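Long-range contacts in 2-oxoglutarate-dependent dioxygenase tropC (Talaromyces stipitatus, PDB 6XJJ), which acts as an iron- and 2-oxoglutarate-dependent dioxygenase in the fungal biosynthesis of tropolones: residues D187-I192 with G247-L252; T191-L196 with N212-N217. All blocks are in the same frame, centred on the assembly; numbering follows the deposited sequence.

Interaction 1: D187-I192 with G247-L252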
ATOM      1  N   ASP A 187      10.516   6.768  -1.083  1.00 66.52           N
ATOM      2  CA  ASP A 187      10.853   8.043  -0.467  1.00 67.61           C
ATOM      3  C   ASP A 187       9.722   8.537   0.422  1.00 64.68           C
ATOM      4  O   ASP A 187       9.960   9.023   1.535  1.00 70.56           O
ATOM      5  CB  ASP A 187      11.159   9.088  -1.530  1.00 76.69           C
ATOM      6  CG  ASP A 187      11.545  10.410  -0.922  1.00 74.71           C
ATOM      7  OD1 ASP A 187      12.637  10.490  -0.320  1.00 98.28           O
ATOM      8  OD2 ASP A 187      10.734  11.353  -1.001  1.00 83.55           O
ATOM      9  N   LEU A 188       8.487   8.445  -0.065  1.00 64.56           N
ATOM     10  CA  LEU A 188       7.345   8.894   0.721  1.00 62.71           C
ATOM     11  C   LEU A 188       7.173   8.063   1.987  1.00 73.17           C
ATOM     12  O   LEU A 188       6.858   8.609   3.051  1.00 64.86           O
ATOM     13  CB  LEU A 188       6.080   8.849  -0.135  1.00 61.63           C
ATOM     14  CG  LEU A 188       4.751   9.149   0.563  1.00 69.88           C
ATOM     15  CD1 LEU A 188       4.759  10.520   1.199  1.00 62.21           C
ATOM     16  CD2 LEU A 188       3.617   9.052  -0.441  1.00 65.52           C
ATOM     17  N   VAL A 189       7.381   6.744   1.905  1.00 64.54           N
ATOM     18  CA  VAL A 189       7.127   5.917   3.078  1.00 69.77           C
ATOM     19  C   VAL A 189       8.204   6.162   4.121  1.00 68.85           C
ATOM     20  O   VAL A 189       7.962   6.007   5.323  1.00 61.76           O
ATOM     21  CB  VAL A 189       7.032   4.425   2.701  1.00 67.97           C
ATOM     22  CG1 VAL A 189       8.398   3.829   2.442  1.00 72.94           C
ATOM     23  CG2 VAL A 189       6.302   3.659   3.776  1.00 70.95           C
ATOM     24  N   SER A 190       9.408   6.549   3.687  1.00 65.74           N
ATOM     25  CA  SER A 190      10.454   6.913   4.637  1.00 65.67           C
ATOM     26  C   SER A 190      10.088   8.190   5.381  1.00 62.28           C
ATOM     27  O   SER A 190      10.349   8.315   6.585  1.00 59.72           O
ATOM     28  CB  SER A 190      11.783   7.083   3.910  1.00 68.89           C
ATOM     29  OG  SER A 190      12.185   5.873   3.295  1.00 68.67           O
ATOM     30  N   THR A 191       9.485   9.148   4.675  1.00 61.13           N
ATOM     31  CA  THR A 191       8.955  10.340   5.328  1.00 66.42           C
ATOM     32  C   THR A 191       7.875   9.968   6.340  1.00 70.87           C
ATOM     33  O   THR A 191       7.896  10.420   7.492  1.00 63.91           O
ATOM     34  CB  THR A 191       8.393  11.299   4.273  1.00 60.33           C
ATOM     35  OG1 THR A 191       9.421  11.647   3.341  1.00 69.02           O
ATOM     36  CG2 THR A 191       7.841  12.564   4.920  1.00 62.10           C
ATOM     37  N   ILE A 192       6.919   9.135   5.919  1.00 61.74           N
ATOM     38  CA  ILE A 192       5.833   8.716   6.801  1.00 64.57           C
ATOM     39  C   ILE A 192       6.387   8.058   8.056  1.00 62.52           C
ATOM     40  O   ILE A 192       5.921   8.326   9.170  1.00 57.62           O
ATOM     41  CB  ILE A 192       4.873   7.783   6.039  1.00 69.02           C
ATOM     42  CG1 ILE A 192       4.163   8.565   4.929  1.00 72.22           C
ATOM     43  CG2 ILE A 192       3.832   7.174   6.980  1.00 63.04           C
ATOM     44  CD1 ILE A 192       3.436   7.713   3.914  1.00 75.45           C
ATOM     45  N   GLY A 247       1.949  -5.801   7.309  1.00 77.91           N
ATOM     46  CA  GLY A 247       3.193  -5.061   7.435  1.00 69.35           C
ATOM     47  C   GLY A 247       3.173  -3.876   8.380  1.00 72.35           C
ATOM     48  O   GLY A 247       2.539  -3.906   9.440  1.00 72.88           O
ATOM     49  N   CYS A 248       3.891  -2.818   7.999  1.00 87.47           N
ATOM     50  CA  CYS A 248       4.002  -1.611   8.804  1.00 70.84           C
ATOM     51  C   CYS A 248       3.171  -0.466   8.239  1.00 69.11           C
ATOM     52  O   CYS A 248       2.255   0.023   8.910  1.00 67.58           O
ATOM     53  CB  CYS A 248       5.478  -1.200   8.908  1.00 73.90           C
ATOM     54  SG  CYS A 248       6.561  -2.413   9.723  1.00 75.47           S
ATOM     55  N   VAL A 249       3.467  -0.025   7.016  1.00 65.29           N
ATOM     56  CA  VAL A 249       2.789   1.103   6.390  1.00 59.67           C
ATOM     57  C   VAL A 249       2.370   0.682   4.989  1.00 66.59           C
ATOM     58  O   VAL A 249       3.106  -0.035   4.304  1.00 62.14           O
ATOM     59  CB  VAL A 249       3.692   2.356   6.345  1.00 73.07           C
ATOM     60  CG1 VAL A 249       2.977   3.524   5.650  1.00 71.09           C
ATOM     61  CG2 VAL A 249       4.137   2.743   7.758  1.00 65.36           C
ATOM     62  N   SER A 250       1.170   1.095   4.577  1.00 71.05           N
ATOM     63  CA  SER A 250       0.700   0.874   3.216  1.00 64.87           C
ATOM     64  C   SER A 250       0.291   2.215   2.625  1.00 67.82           C
ATOM     65  O   SER A 250      -0.276   3.061   3.325  1.00 64.53           O
ATOM     66  CB  SER A 250      -0.478  -0.106   3.162  1.00 66.82           C
ATOM     67  OG  SER A 250      -0.125  -1.374   3.700  1.00 89.15           O
ATOM     68  N   ILE A 251       0.582   2.402   1.340  1.00 56.55           N
ATOM     69  CA  ILE A 251       0.299   3.652   0.641  1.00 57.26           C
ATOM     70  C   ILE A 251      -0.445   3.295  -0.636  1.00 59.98           C
ATOM     71  O   ILE A 251       0.102   2.600  -1.502  1.00 62.20           O
ATOM     72  CB  ILE A 251       1.572   4.443   0.298  1.00 60.81           C
ATOM     73  CG1 ILE A 251       2.456   4.617   1.531  1.00 69.14           C
ATOM     74  CG2 ILE A 251       1.166   5.809  -0.243  1.00 63.57           C
ATOM     75  CD1 ILE A 251       3.818   5.205   1.235  1.00 63.80           C
ATOM     76  N   LEU A 252      -1.671   3.790  -0.770  1.00 57.49           N
ATOM     77  CA  LEU A 252      -2.563   3.394  -1.846  1.00 68.56           C
ATOM     78  C   LEU A 252      -2.844   4.595  -2.735  1.00 67.71           C
ATOM     79  O   LEU A 252      -3.039   5.710  -2.241  1.00 61.81           O
ATOM     80  CB  LEU A 252      -3.886   2.851  -1.284  1.00 80.81           C
ATOM     81  CG  LEU A 252      -4.988   2.356  -2.224  1.00 64.22           C
ATOM     82  CD1 LEU A 252      -4.622   1.008  -2.836  1.00 67.73           C
ATOM     83  CD2 LEU A 252      -6.322   2.297  -1.485  1.00 77.06           C
TER
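Val249 meets the helix through one methyl group: its CG1 lies 3.8 Å from Val189 CG2 and 4.0 Å from Ile192 CG2. CG1 is anti to the backbone N (chi1 178°); the Val189 and Val249 side chains run past each other in opposite directions, and that of Ile192 crosses Val249 at a slant. The CA atoms of Val189 and Val249, 7.3 Å apart, are the nearest pair of the two backbones. Val249 opens the strand at a classic beta bulge, in which it and Cys248 both face Leu318.

Ser250 has its CB on the other side of the strand, directed away from the helix, and its OG hydrogen-bonds to OD2 of Asp245, an iron ligand in the crystal.

Ile251 points back to the helix and carries the largest share of the strand's buried surface. Its CD1 sits 3.6 Å from Val189 CB and meets Ile192 CD1 tip to tip at 3.7 Å. The other branch, CG2, lies 4.1 Å from Leu188 CD2. One isoleucine thus touches three helix residues, with Ile283 and Met185 also against it.

The axes of 187-192 and 249-252 come within 9.6 Å, at 132° between their N-to-C directions, so this part of the helix lies aslant the strand, which belongs to the double-stranded beta-helix core of the family. Every contact across the segments is between aliphatic carbons, and no hydrogen bond spans them, so the buried joint is held by apolar packing alone. Strand 249-253 consequently divides its two faces: branched aliphatic carbons pack against the helix on one, while on the other Ser250 serves as a second-shell partner of the metal site.

Interaction 2: T191-L196 with N212-N217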
ATOM      1  N   THR A 191       9.485   9.148   4.675  1.00 61.13           N
ATOM      2  CA  THR A 191       8.955  10.340   5.328  1.00 66.42           C
ATOM      3  C   THR A 191       7.875   9.968   6.340  1.00 70.87           C
ATOM      4  O   THR A 191       7.896  10.420   7.492  1.00 63.91           O
ATOM      5  CB  THR A 191       8.393  11.299   4.273  1.00 60.33           C
ATOM      6  OG1 THR A 191       9.421  11.647   3.341  1.00 69.02           O
ATOM      7  CG2 THR A 191       7.841  12.564   4.920  1.00 62.10           C
ATOM      8  N   ILE A 192       6.919   9.135   5.919  1.00 61.74           N
ATOM      9  CA  ILE A 192       5.833   8.716   6.801  1.00 64.57           C
ATOM     10  C   ILE A 192       6.387   8.058   8.056  1.00 62.52           C
ATOM     11  O   ILE A 192       5.921   8.326   9.170  1.00 57.62           O
ATOM     12  CB  ILE A 192       4.873   7.783   6.039  1.00 69.02           C
ATOM     13  CG1 ILE A 192       4.163   8.565   4.929  1.00 72.22           C
ATOM     14  CG2 ILE A 192       3.832   7.174   6.980  1.00 63.04           C
ATOM     15  CD1 ILE A 192       3.436   7.713   3.914  1.00 75.45           C
ATOM     16  N   VAL A 193       7.385   7.189   7.902  1.00 68.55           N
ATOM     17  CA  VAL A 193       7.954   6.499   9.056  1.00 65.64           C
ATOM     18  C   VAL A 193       8.521   7.489  10.063  1.00 73.44           C
ATOM     19  O   VAL A 193       8.316   7.342  11.274  1.00 63.69           O
ATOM     20  CB  VAL A 193       9.013   5.485   8.597  1.00 70.88           C
ATOM     21  CG1 VAL A 193       9.822   4.989   9.780  1.00 62.16           C
ATOM     22  CG2 VAL A 193       8.327   4.309   7.909  1.00 67.44           C
ATOM     23  N   ARG A 194       9.251   8.503   9.591  1.00 71.12           N
ATOM     24  CA  ARG A 194       9.884   9.429  10.523  1.00 66.85           C
ATOM     25  C   ARG A 194       8.855  10.291  11.236  1.00 63.99           C
ATOM     26  O   ARG A 194       9.080  10.701  12.381  1.00 64.84           O
ATOM     27  CB  ARG A 194      10.887  10.314   9.789  1.00 69.45           C
ATOM     28  CG  ARG A 194      11.981   9.540   9.090  1.00 77.15           C
ATOM     29  CD  ARG A 194      13.030  10.445   8.476  1.00 63.71           C
ATOM     30  NE  ARG A 194      13.883   9.689   7.565  1.00 67.72           N
ATOM     31  CZ  ARG A 194      13.715   9.627   6.244  1.00 86.67           C
ATOM     32  NH1 ARG A 194      12.769  10.341   5.643  1.00 71.83           N
ATOM     33  NH2 ARG A 194      14.534   8.884   5.513  1.00 81.73           N
ATOM     34  N   ILE A 195       7.739  10.599  10.571  1.00 64.28           N
ATOM     35  CA  ILE A 195       6.651  11.316  11.229  1.00 68.39           C
ATOM     36  C   ILE A 195       6.029  10.443  12.315  1.00 79.19           C
ATOM     37  O   ILE A 195       5.763  10.907  13.431  1.00 80.61           O
ATOM     38  CB  ILE A 195       5.608  11.770  10.190  1.00 72.55           C
ATOM     39  CG1 ILE A 195       6.220  12.798   9.235  1.00 63.99           C
ATOM     40  CG2 ILE A 195       4.390  12.363  10.882  1.00 77.59           C
ATOM     41  CD1 ILE A 195       5.345  13.128   8.028  1.00 58.80           C
ATOM     42  N   LEU A 196       5.793   9.164  12.005  1.00 65.58           N
ATOM     43  CA  LEU A 196       5.302   8.222  13.008  1.00 70.80           C
ATOM     44  C   LEU A 196       6.269   8.118  14.182  1.00 72.57           C
ATOM     45  O   LEU A 196       5.859   8.169  15.349  1.00 72.62           O
ATOM     46  CB  LEU A 196       5.078   6.850  12.363  1.00 63.97           C
ATOM     47  CG  LEU A 196       3.941   6.777  11.337  1.00 63.94           C
ATOM     48  CD1 LEU A 196       3.960   5.473  10.553  1.00 60.02           C
ATOM     49  CD2 LEU A 196       2.591   6.942  12.019  1.00 62.78           C
ATOM     50  N   ASN A 212      13.204   3.952  12.552  1.00 76.62           N
ATOM     51  CA  ASN A 212      13.879   4.152  11.278  1.00 73.14           C
ATOM     52  C   ASN A 212      14.669   2.935  10.807  1.00 73.63           C
ATOM     53  O   ASN A 212      15.126   2.930   9.662  1.00 73.28           O
ATOM     54  CB  ASN A 212      14.790   5.369  11.373  1.00 70.66           C
ATOM     55  CG  ASN A 212      14.009   6.658  11.564  1.00 79.65           C
ATOM     56  OD1 ASN A 212      12.787   6.689  11.376  1.00 77.31           O
ATOM     57  ND2 ASN A 212      14.714   7.740  11.877  1.00 69.39           N
ATOM     58  N   ASP A 213      14.826   1.898  11.630  1.00 76.68           N
ATOM     59  CA  ASP A 213      15.576   0.723  11.195  1.00 77.17           C
ATOM     60  C   ASP A 213      14.839  -0.107  10.146  1.00 87.05           C
ATOM     61  O   ASP A 213      15.485  -0.888   9.440  1.00 83.08           O
ATOM     62  CB  ASP A 213      15.920  -0.150  12.400  1.00 97.04           C
ATOM     63  CG  ASP A 213      16.983   0.477  13.277  1.00104.25           C
ATOM     64  OD1 ASP A 213      17.659   1.413  12.803  1.00102.61           O
ATOM     65  OD2 ASP A 213      17.150   0.045  14.434  1.00 98.68           O
ATOM     66  N   ILE A 214      13.511   0.016  10.040  1.00 86.28           N
ATOM     67  CA  ILE A 214      12.798  -0.637   8.944  1.00 74.96           C
ATOM     68  C   ILE A 214      13.114  -0.008   7.599  1.00 75.17           C
ATOM     69  O   ILE A 214      12.808  -0.601   6.558  1.00 71.82           O
ATOM     70  CB  ILE A 214      11.268  -0.621   9.120  1.00 80.65           C
ATOM     71  CG1 ILE A 214      10.794   0.778   9.519  1.00 88.64           C
ATOM     72  CG2 ILE A 214      10.802  -1.719  10.081  1.00 98.73           C
ATOM     73  CD1 ILE A 214       9.303   1.001   9.397  1.00 88.37           C
ATOM     74  N   LEU A 215      13.677   1.195   7.579  1.00 73.38           N
ATOM     75  CA  LEU A 215      14.111   1.760   6.312  1.00 68.55           C
ATOM     76  C   LEU A 215      15.445   1.185   5.857  1.00 71.66           C
ATOM     77  O   LEU A 215      15.802   1.355   4.687  1.00 71.98           O
ATOM     78  CB  LEU A 215      14.189   3.283   6.426  1.00 60.12           C
ATOM     79  CG  LEU A 215      12.859   3.932   6.829  1.00 73.73           C
ATOM     80  CD1 LEU A 215      13.041   5.407   7.040  1.00 65.17           C
ATOM     81  CD2 LEU A 215      11.757   3.677   5.813  1.00 61.59           C
ATOM     82  N   ILE A 216      16.163   0.491   6.741  1.00 79.02           N
ATOM     83  CA  ILE A 216      17.427  -0.160   6.402  1.00 80.16           C
ATOM     84  C   ILE A 216      17.138  -1.413   5.574  1.00 87.20           C
ATOM     85  O   ILE A 216      16.739  -2.449   6.114  1.00 73.17           O
ATOM     86  CB  ILE A 216      18.233  -0.515   7.658  1.00 83.41           C
ATOM     87  CG1 ILE A 216      18.560   0.733   8.484  1.00 73.72           C
ATOM     88  CG2 ILE A 216      19.511  -1.246   7.282  1.00 71.98           C
ATOM     89  CD1 ILE A 216      19.373   1.792   7.747  1.00 87.27           C
ATOM     90  N   ASN A 217      17.377  -1.330   4.271  1.00 85.24           N
ATOM     91  CA  ASN A 217      17.300  -2.479   3.378  1.00 88.10           C
ATOM     92  C   ASN A 217      15.889  -3.052   3.420  1.00 79.20           C
ATOM     93  O   ASN A 217      15.698  -4.219   3.778  1.00 77.69           O
ATOM     94  CB  ASN A 217      18.315  -3.545   3.785  1.00 77.45           C
ATOM     95  CG  ASN A 217      18.780  -4.374   2.608  1.00101.03           C
ATOM     96  OD1 ASN A 217      19.042  -3.832   1.530  1.00 96.87           O
ATOM     97  ND2 ASN A 217      18.814  -5.697   2.777  1.00 99.27           N
TER
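Val193 and Leu215 reach toward each other end to end, with Val193 CG2 4.1 Å from Leu215 CD2. The same CG2 lies 3.8 Å from Ile214 CD1, whose side chain comes across the valine at a slant. Ile214 has its CB turned to the flank of the contact; placing CG1 between the backbone N and the carbonyl carbon (chi1 47°) is what brings its CD1 in to both valine methyls. Val193 accordingly has two aliphatic ends against it and has the largest buried area of the contact.

Its other methyl, CG1, is 3.8 Å from Asn212 OD1, the two side chains passing in opposite senses. That oxygen also lies 3.7 Å from Arg194 CG, so it rests against carbon from both helix residues. Asn212 and Arg194 cross at about a right angle, and their amide and guanidinium planes are 70° apart; no hydrogen bond joins them. The arginine chain is extended from CG to NE, which carries the guanidinium past Asn212 to Leu215. There Leu215 CD1 covers one face of the guanidinium, 4.1 Å from NH2. This is van der Waals contact of a methyl with a flat cation, and the partly exposed Arg194 and Asn212 bring polar groups to a contact whose other members, Val193, Ile214 and Leu215, are aliphatic.

The 3-10 turn 212-215, held by the bond from Leu215 N to Asn212 O, belongs to the connection between helix 171-204 and strand 222-227, which folds back along the helix that precedes it. Leu318 of strand 311-318 touches Val193, Ile214 and Leu215, joining helix, turn and sheet, while Trp49 of helix 47-50 packs on Arg194.

Both contacts are made by helix 171-204, at overlapping windows that share Thr191 and Ile192, and their centres lie 8 Å apart. Along the chain the helix comes first, then 212-217, then 247-252. Interaction 1 presses the helix on strand 249-253 within the main sheet, about 8 Å from the centre of the chain; interaction 2 lies farther out, at about 15 Å, where the following connection returns to the helix. They also touch directly, through Ser190 OG to Leu215 CD2 (3.4 Å) and Val249 CG2 to Leu196 CD1 (3.9 Å). The helix therefore meets the sheet that bears the iron site and the more peripheral turn on adjacent flanks.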